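Long-range contact in beta-N-acetylhexosaminidase (Streptomyces plicatus, PDB 1JAK), which hydrolyses terminal N-acetylhexosamine residues from glycans, probably by the substrate-assisted mechanism of family 20 glycoside hydrolases: residues K177-N189 against D456-A470. Sequence-based numbering, arbitrary orientation.
Sequences KRYIDRVARYKYN and DQLDYMAFPRLPGVA
Arg178 and Arg182 meet Asp456 and Asp459 in a salt-bridge network on the outside of the family 20 alpha/beta barrel, where the sheet closes: helix 173-184, after the first strand, packs against helices 455-462 and 465-474, after the last. The axes of 177-184 and 456-462 come within 11.2 Å at 23°, nearly parallel. Arginine's long chain suits reaching a buried carboxylate: Arg182, bent at chi2 (-65°), turns its guanidinium side-on to Asp459, NE bonding OD1 (2.9 Å) and NH2 bonding OD2. Extended Arg178 brings NH2 to the same OD2 (2.8 Å) from the opposite face of the carboxylate; that nitrogen also bonds Asp456 OD1 (2.9 Å) on its anti side. With an alanine for Arg182, Asp459 OD1 would probably lose its NE bond, OD2 keeping Arg178 NH2, and Phe463 its contact with CD. Pro467 CG makes a CH-pi contact with one face of the Tyr186 ring (3.8 Å from its centroid), whose other face Arg185 CB covers. Tyr188 supplies a hydroxyl donor for Leu466 O (2.7 Å) and a flat face for the Ala470 methyl (CH-pi). Two carboxylates thus face two guanidinium groups, so the charges probably balance, lowering the cost of burying Asp459.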
loop_
_atom_site.group_PDB
_atom_site.type_symbol
_atom_site.label_atom_id
_atom_site.label_comp_id
_atom_site.label_asym_id
_atom_site.label_seq_id
_atom_site.Cartn_x
_atom_site.Cartn_y
_atom_site.Cartn_z
ATOM N N LYS A 177 -8.377 -8.301 2.200
ATOM C CA LYS A 177 -7.538 -9.282 1.510
ATOM C C LYS A 177 -7.591 -8.998 0.013
ATOM O O LYS A 177 -6.587 -9.120 -0.690
ATOM C CB LYS A 177 -8.028 -10.707 1.783
ATOM C CG LYS A 177 -7.709 -11.206 3.174
ATOM C CD LYS A 177 -8.157 -12.649 3.352
ATOM C CE LYS A 177 -7.739 -13.181 4.715
ATOM N NZ LYS A 177 -8.187 -14.591 4.926
ATOM N N ARG A 178 -8.771 -8.626 -0.470
ATOM C CA ARG A 178 -8.943 -8.301 -1.878
ATOM C C ARG A 178 -8.074 -7.097 -2.244
ATOM O O ARG A 178 -7.394 -7.107 -3.270
ATOM C CB ARG A 178 -10.418 -8.005 -2.180
ATOM C CG ARG A 178 -10.664 -7.352 -3.536
ATOM C CD ARG A 178 -12.149 -7.319 -3.875
ATOM N NE ARG A 178 -12.473 -6.301 -4.872
ATOM C CZ ARG A 178 -13.628 -6.238 -5.530
ATOM N NH1 ARG A 178 -14.575 -7.144 -5.303
ATOM N NH2 ARG A 178 -13.845 -5.264 -6.406
ATOM N N TYR A 179 -8.080 -6.065 -1.402
ATOM C CA TYR A 179 -7.272 -4.885 -1.698
ATOM C C TYR A 179 -5.786 -5.235 -1.615
ATOM O O TYR A 179 -4.971 -4.719 -2.381
ATOM C CB TYR A 179 -7.601 -3.738 -0.739
ATOM C CG TYR A 179 -7.145 -2.399 -1.274
ATOM C CD1 TYR A 179 -7.744 -1.844 -2.406
ATOM C CD2 TYR A 179 -6.078 -1.717 -0.692
ATOM C CE1 TYR A 179 -7.287 -0.643 -2.951
ATOM C CE2 TYR A 179 -5.612 -0.512 -1.230
ATOM C CZ TYR A 179 -6.222 0.014 -2.360
ATOM O OH TYR A 179 -5.764 1.190 -2.911
ATOM N N ILE A 180 -5.436 -6.111 -0.679
ATOM C CA ILE A 180 -4.053 -6.549 -0.533
ATOM C C ILE A 180 -3.605 -7.181 -1.849
ATOM O O ILE A 180 -2.508 -6.910 -2.339
ATOM C CB ILE A 180 -3.919 -7.576 0.622
ATOM C CG1 ILE A 180 -3.896 -6.830 1.959
ATOM C CG2 ILE A 180 -2.666 -8.439 0.439
ATOM C CD1 ILE A 180 -4.023 -7.726 3.176
ATOM N N ASP A 181 -4.459 -8.013 -2.437
ATOM C CA ASP A 181 -4.092 -8.646 -3.694
ATOM C C ASP A 181 -3.953 -7.625 -4.819
ATOM O O ASP A 181 -3.120 -7.792 -5.710
ATOM C CB ASP A 181 -5.097 -9.744 -4.051
ATOM C CG ASP A 181 -5.040 -10.909 -3.074
ATOM O OD1 ASP A 181 -3.938 -11.189 -2.558
ATOM O OD2 ASP A 181 -6.080 -11.549 -2.833
ATOM N N ARG A 182 -4.749 -6.558 -4.776
ATOM C CA ARG A 182 -4.657 -5.521 -5.796
ATOM C C ARG A 182 -3.279 -4.862 -5.742
ATOM O O ARG A 182 -2.631 -4.669 -6.773
ATOM C CB ARG A 182 -5.711 -4.427 -5.577
ATOM C CG ARG A 182 -7.164 -4.873 -5.693
ATOM C CD ARG A 182 -7.518 -5.330 -7.105
ATOM N NE ARG A 182 -8.965 -5.364 -7.306
ATOM C CZ ARG A 182 -9.663 -6.451 -7.627
ATOM N NH1 ARG A 182 -9.055 -7.620 -7.789
ATOM N NH2 ARG A 182 -10.976 -6.364 -7.798
ATOM N N VAL A 183 -2.830 -4.518 -4.536
ATOM C CA VAL A 183 -1.545 -3.837 -4.392
ATOM C C VAL A 183 -0.329 -4.735 -4.583
ATOM O O VAL A 183 0.713 -4.274 -5.050
ATOM C CB VAL A 183 -1.433 -3.109 -3.024
ATOM C CG1 VAL A 183 -2.664 -2.234 -2.802
ATOM C CG2 VAL A 183 -1.268 -4.106 -1.893
ATOM N N ALA A 184 -0.466 -6.012 -4.238
ATOM C CA ALA A 184 0.636 -6.960 -4.380
ATOM C C ALA A 184 1.129 -7.039 -5.824
ATOM O O ALA A 184 2.297 -7.332 -6.076
ATOM C CB ALA A 184 0.198 -8.341 -3.901
ATOM N N ARG A 185 0.237 -6.770 -6.771
ATOM C CA ARG A 185 0.582 -6.820 -8.189
ATOM C C ARG A 185 1.720 -5.891 -8.572
ATOM O O ARG A 185 2.460 -6.168 -9.513
ATOM C CB ARG A 185 -0.623 -6.429 -9.053
ATOM C CG ARG A 185 -1.761 -7.431 -9.090
ATOM C CD ARG A 185 -2.984 -6.807 -9.760
ATOM N NE ARG A 185 -4.089 -7.757 -9.866
ATOM C CZ ARG A 185 -4.266 -8.591 -10.887
ATOM N NH1 ARG A 185 -3.417 -8.591 -11.908
ATOM N NH2 ARG A 185 -5.285 -9.442 -10.878
ATOM N N TYR A 186 1.861 -4.793 -7.839
ATOM C CA TYR A 186 2.861 -3.794 -8.186
ATOM C C TYR A 186 4.068 -3.648 -7.267
ATOM O O TYR A 186 4.725 -2.609 -7.241
ATOM C CB TYR A 186 2.135 -2.460 -8.383
ATOM C CG TYR A 186 0.953 -2.637 -9.310
ATOM C CD1 TYR A 186 1.142 -2.961 -10.656
ATOM C CD2 TYR A 186 -0.353 -2.618 -8.819
ATOM C CE1 TYR A 186 0.065 -3.271 -11.483
ATOM C CE2 TYR A 186 -1.441 -2.931 -9.642
ATOM C CZ TYR A 186 -1.222 -3.260 -10.970
ATOM O OH TYR A 186 -2.281 -3.610 -11.781
ATOM N N LYS A 187 4.347 -4.706 -6.517
ATOM C CA LYS A 187 5.501 -4.757 -5.637
ATOM C C LYS A 187 5.518 -3.810 -4.438
ATOM O O LYS A 187 6.584 -3.472 -3.929
ATOM C CB LYS A 187 6.782 -4.588 -6.472
ATOM C CG LYS A 187 6.909 -5.616 -7.609
ATOM C CD LYS A 187 8.257 -5.514 -8.320
ATOM C CE LYS A 187 8.406 -6.551 -9.441
ATOM N NZ LYS A 187 7.587 -6.231 -10.651
ATOM N N TYR A 188 4.342 -3.372 -3.996
ATOM C CA TYR A 188 4.268 -2.535 -2.801
ATOM C C TYR A 188 4.746 -3.481 -1.704
ATOM O O TYR A 188 4.544 -4.692 -1.815
ATOM C CB TYR A 188 2.819 -2.136 -2.510
ATOM C CG TYR A 188 2.323 -0.941 -3.286
ATOM C CD1 TYR A 188 2.622 0.356 -2.865
ATOM C CD2 TYR A 188 1.541 -1.102 -4.430
ATOM C CE1 TYR A 188 2.150 1.467 -3.566
ATOM C CE2 TYR A 188 1.065 0.001 -5.139
ATOM C CZ TYR A 188 1.373 1.283 -4.698
ATOM O OH TYR A 188 0.897 2.380 -5.381
ATOM N N ASN A 189 5.373 -2.959 -0.651
ATOM C CA ASN A 189 5.836 -3.836 0.418
ATOM C C ASN A 189 5.327 -3.461 1.805
ATOM O O ASN A 189 5.681 -4.095 2.802
ATOM C CB ASN A 189 7.371 -3.935 0.413
ATOM C CG ASN A 189 8.058 -2.618 0.726
ATOM O OD1 ASN A 189 7.412 -1.590 0.955
ATOM N ND2 ASN A 189 9.386 -2.647 0.740
ATOM N N ASP A 456 -15.756 -2.364 -5.323
ATOM C CA ASP A 456 -15.700 -1.894 -6.703
ATOM C C ASP A 456 -15.379 -0.404 -6.772
ATOM O O ASP A 456 -14.693 0.049 -7.691
ATOM C CB ASP A 456 -17.018 -2.175 -7.429
ATOM C CG ASP A 456 -17.285 -3.661 -7.598
ATOM O OD1 ASP A 456 -16.313 -4.446 -7.599
ATOM O OD2 ASP A 456 -18.466 -4.042 -7.748
ATOM N N GLN A 457 -15.878 0.361 -5.806
ATOM C CA GLN A 457 -15.606 1.794 -5.777
ATOM C C GLN A 457 -14.140 2.014 -5.414
ATOM O O GLN A 457 -13.501 2.948 -5.907
ATOM C CB GLN A 457 -16.524 2.492 -4.770
ATOM C CG GLN A 457 -17.999 2.354 -5.118
ATOM C CD GLN A 457 -18.900 3.108 -4.165
ATOM O OE1 GLN A 457 -18.630 3.177 -2.968
ATOM N NE2 GLN A 457 -19.989 3.663 -4.688
ATOM N N LEU A 458 -13.604 1.157 -4.551
ATOM C CA LEU A 458 -12.197 1.269 -4.187
ATOM C C LEU A 458 -11.362 1.084 -5.455
ATOM O O LEU A 458 -10.411 1.827 -5.693
ATOM C CB LEU A 458 -11.805 0.202 -3.164
ATOM C CG LEU A 458 -12.459 0.270 -1.783
ATOM C CD1 LEU A 458 -11.895 -0.845 -0.913
ATOM C CD2 LEU A 458 -12.198 1.629 -1.146
ATOM N N ASP A 459 -11.724 0.096 -6.271
ATOM C CA ASP A 459 -10.984 -0.162 -7.508
ATOM C C ASP A 459 -11.012 1.023 -8.470
ATOM O O ASP A 459 -9.981 1.403 -9.029
ATOM C CB ASP A 459 -11.538 -1.391 -8.250
ATOM C CG ASP A 459 -11.184 -2.706 -7.576
ATOM O OD1 ASP A 459 -10.136 -2.781 -6.901
ATOM O OD2 ASP A 459 -11.953 -3.678 -7.741
ATOM N N TYR A 460 -12.193 1.599 -8.670
ATOM C CA TYR A 460 -12.339 2.717 -9.594
ATOM C C TYR A 460 -11.465 3.920 -9.242
ATOM O O TYR A 460 -10.970 4.614 -10.135
ATOM C CB TYR A 460 -13.805 3.147 -9.671
ATOM C CG TYR A 460 -14.040 4.303 -10.617
ATOM C CD1 TYR A 460 -14.087 4.108 -11.997
ATOM C CD2 TYR A 460 -14.184 5.597 -10.127
ATOM C CE1 TYR A 460 -14.271 5.188 -12.870
ATOM C CE2 TYR A 460 -14.367 6.676 -10.982
ATOM C CZ TYR A 460 -14.410 6.467 -12.348
ATOM O OH TYR A 460 -14.589 7.547 -13.181
ATOM N N MET A 461 -11.268 4.161 -7.948
ATOM C CA MET A 461 -10.450 5.288 -7.511
ATOM C C MET A 461 -8.976 4.907 -7.386
ATOM O O MET A 461 -8.096 5.750 -7.546
ATOM C CB MET A 461 -10.971 5.839 -6.178
ATOM C CG MET A 461 -12.365 6.470 -6.270
ATOM S SD MET A 461 -12.519 7.710 -7.583
ATOM C CE MET A 461 -11.539 9.069 -6.910
ATOM N N ALA A 462 -8.702 3.633 -7.118
ATOM C CA ALA A 462 -7.319 3.181 -6.984
ATOM C C ALA A 462 -6.657 2.996 -8.349
ATOM O O ALA A 462 -5.477 3.303 -8.517
ATOM C CB ALA A 462 -7.267 1.878 -6.195
ATOM N N PHE A 463 -7.415 2.492 -9.319
ATOM C CA PHE A 463 -6.891 2.271 -10.668
ATOM C C PHE A 463 -7.387 3.357 -11.615
ATOM O O PHE A 463 -8.563 3.718 -11.589
ATOM C CB PHE A 463 -7.320 0.895 -11.186
ATOM C CG PHE A 463 -6.702 -0.256 -10.437
ATOM C CD1 PHE A 463 -7.239 -0.691 -9.227
ATOM C CD2 PHE A 463 -5.576 -0.899 -10.939
ATOM C CE1 PHE A 463 -6.661 -1.752 -8.529
ATOM C CE2 PHE A 463 -4.990 -1.961 -10.249
ATOM C CZ PHE A 463 -5.535 -2.388 -9.041
ATOM N N PRO A 464 -6.537 3.799 -12.556
ATOM C CA PRO A 464 -5.160 3.390 -12.856
ATOM C C PRO A 464 -3.970 4.098 -12.201
ATOM O O PRO A 464 -2.840 3.919 -12.653
ATOM C CB PRO A 464 -5.111 3.545 -14.365
ATOM C CG PRO A 464 -5.827 4.862 -14.533
ATOM C CD PRO A 464 -7.020 4.751 -13.575
ATOM N N ARG A 465 -4.187 4.887 -11.154
ATOM C CA ARG A 465 -3.069 5.589 -10.526
ATOM C C ARG A 465 -2.203 4.737 -9.593
ATOM O O ARG A 465 -1.024 5.040 -9.388
ATOM C CB ARG A 465 -3.586 6.824 -9.779
ATOM C CG ARG A 465 -4.166 7.890 -10.710
ATOM C CD ARG A 465 -4.830 9.036 -9.944
ATOM N NE ARG A 465 -5.974 8.572 -9.161
ATOM C CZ ARG A 465 -6.856 9.373 -8.571
ATOM N NH1 ARG A 465 -6.738 10.691 -8.670
ATOM N NH2 ARG A 465 -7.861 8.854 -7.877
ATOM N N LEU A 466 -2.777 3.671 -9.042
ATOM C CA LEU A 466 -2.050 2.798 -8.117
ATOM C C LEU A 466 -0.720 2.253 -8.660
ATOM O O LEU A 466 0.297 2.288 -7.966
ATOM C CB LEU A 466 -2.949 1.629 -7.688
ATOM C CG LEU A 466 -2.381 0.671 -6.637
ATOM C CD1 LEU A 466 -2.266 1.379 -5.293
ATOM C CD2 LEU A 466 -3.296 -0.542 -6.518
ATOM N N PRO A 467 -0.706 1.735 -9.901
ATOM C CA PRO A 467 0.549 1.205 -10.451
ATOM C C PRO A 467 1.630 2.279 -10.581
ATOM O O PRO A 467 2.820 2.005 -10.405
ATOM C CB PRO A 467 0.133 0.658 -11.821
ATOM C CG PRO A 467 -1.322 0.341 -11.648
ATOM C CD PRO A 467 -1.826 1.503 -10.829
ATOM N N GLY A 468 1.205 3.499 -10.892
ATOM C CA GLY A 468 2.141 4.598 -11.058
ATOM C C GLY A 468 2.922 4.936 -9.804
ATOM O O GLY A 468 4.129 5.172 -9.865
ATOM N N VAL A 469 2.243 4.969 -8.661
ATOM C CA VAL A 469 2.923 5.283 -7.410
ATOM C C VAL A 469 3.885 4.150 -7.054
ATOM O O VAL A 469 4.950 4.381 -6.476
ATOM C CB VAL A 469 1.918 5.497 -6.268
ATOM C CG1 VAL A 469 2.653 5.933 -5.000
ATOM C CG2 VAL A 469 0.895 6.553 -6.681
ATOM N N ALA A 470 3.510 2.925 -7.407
ATOM C CA ALA A 470 4.365 1.774 -7.147
ATOM C C ALA A 470 5.649 1.932 -7.958
ATOM O O ALA A 470 6.742 1.626 -7.474
ATOM C CB ALA A 470 3.650 0.483 -7.538
HETATM O O HOH W 1 -11.216 -3.676 -4.440
HETATM O O HOH W 2 -16.468 -7.131 -7.743
HETATM O O HOH W 3 6.624 -0.783 -5.724
#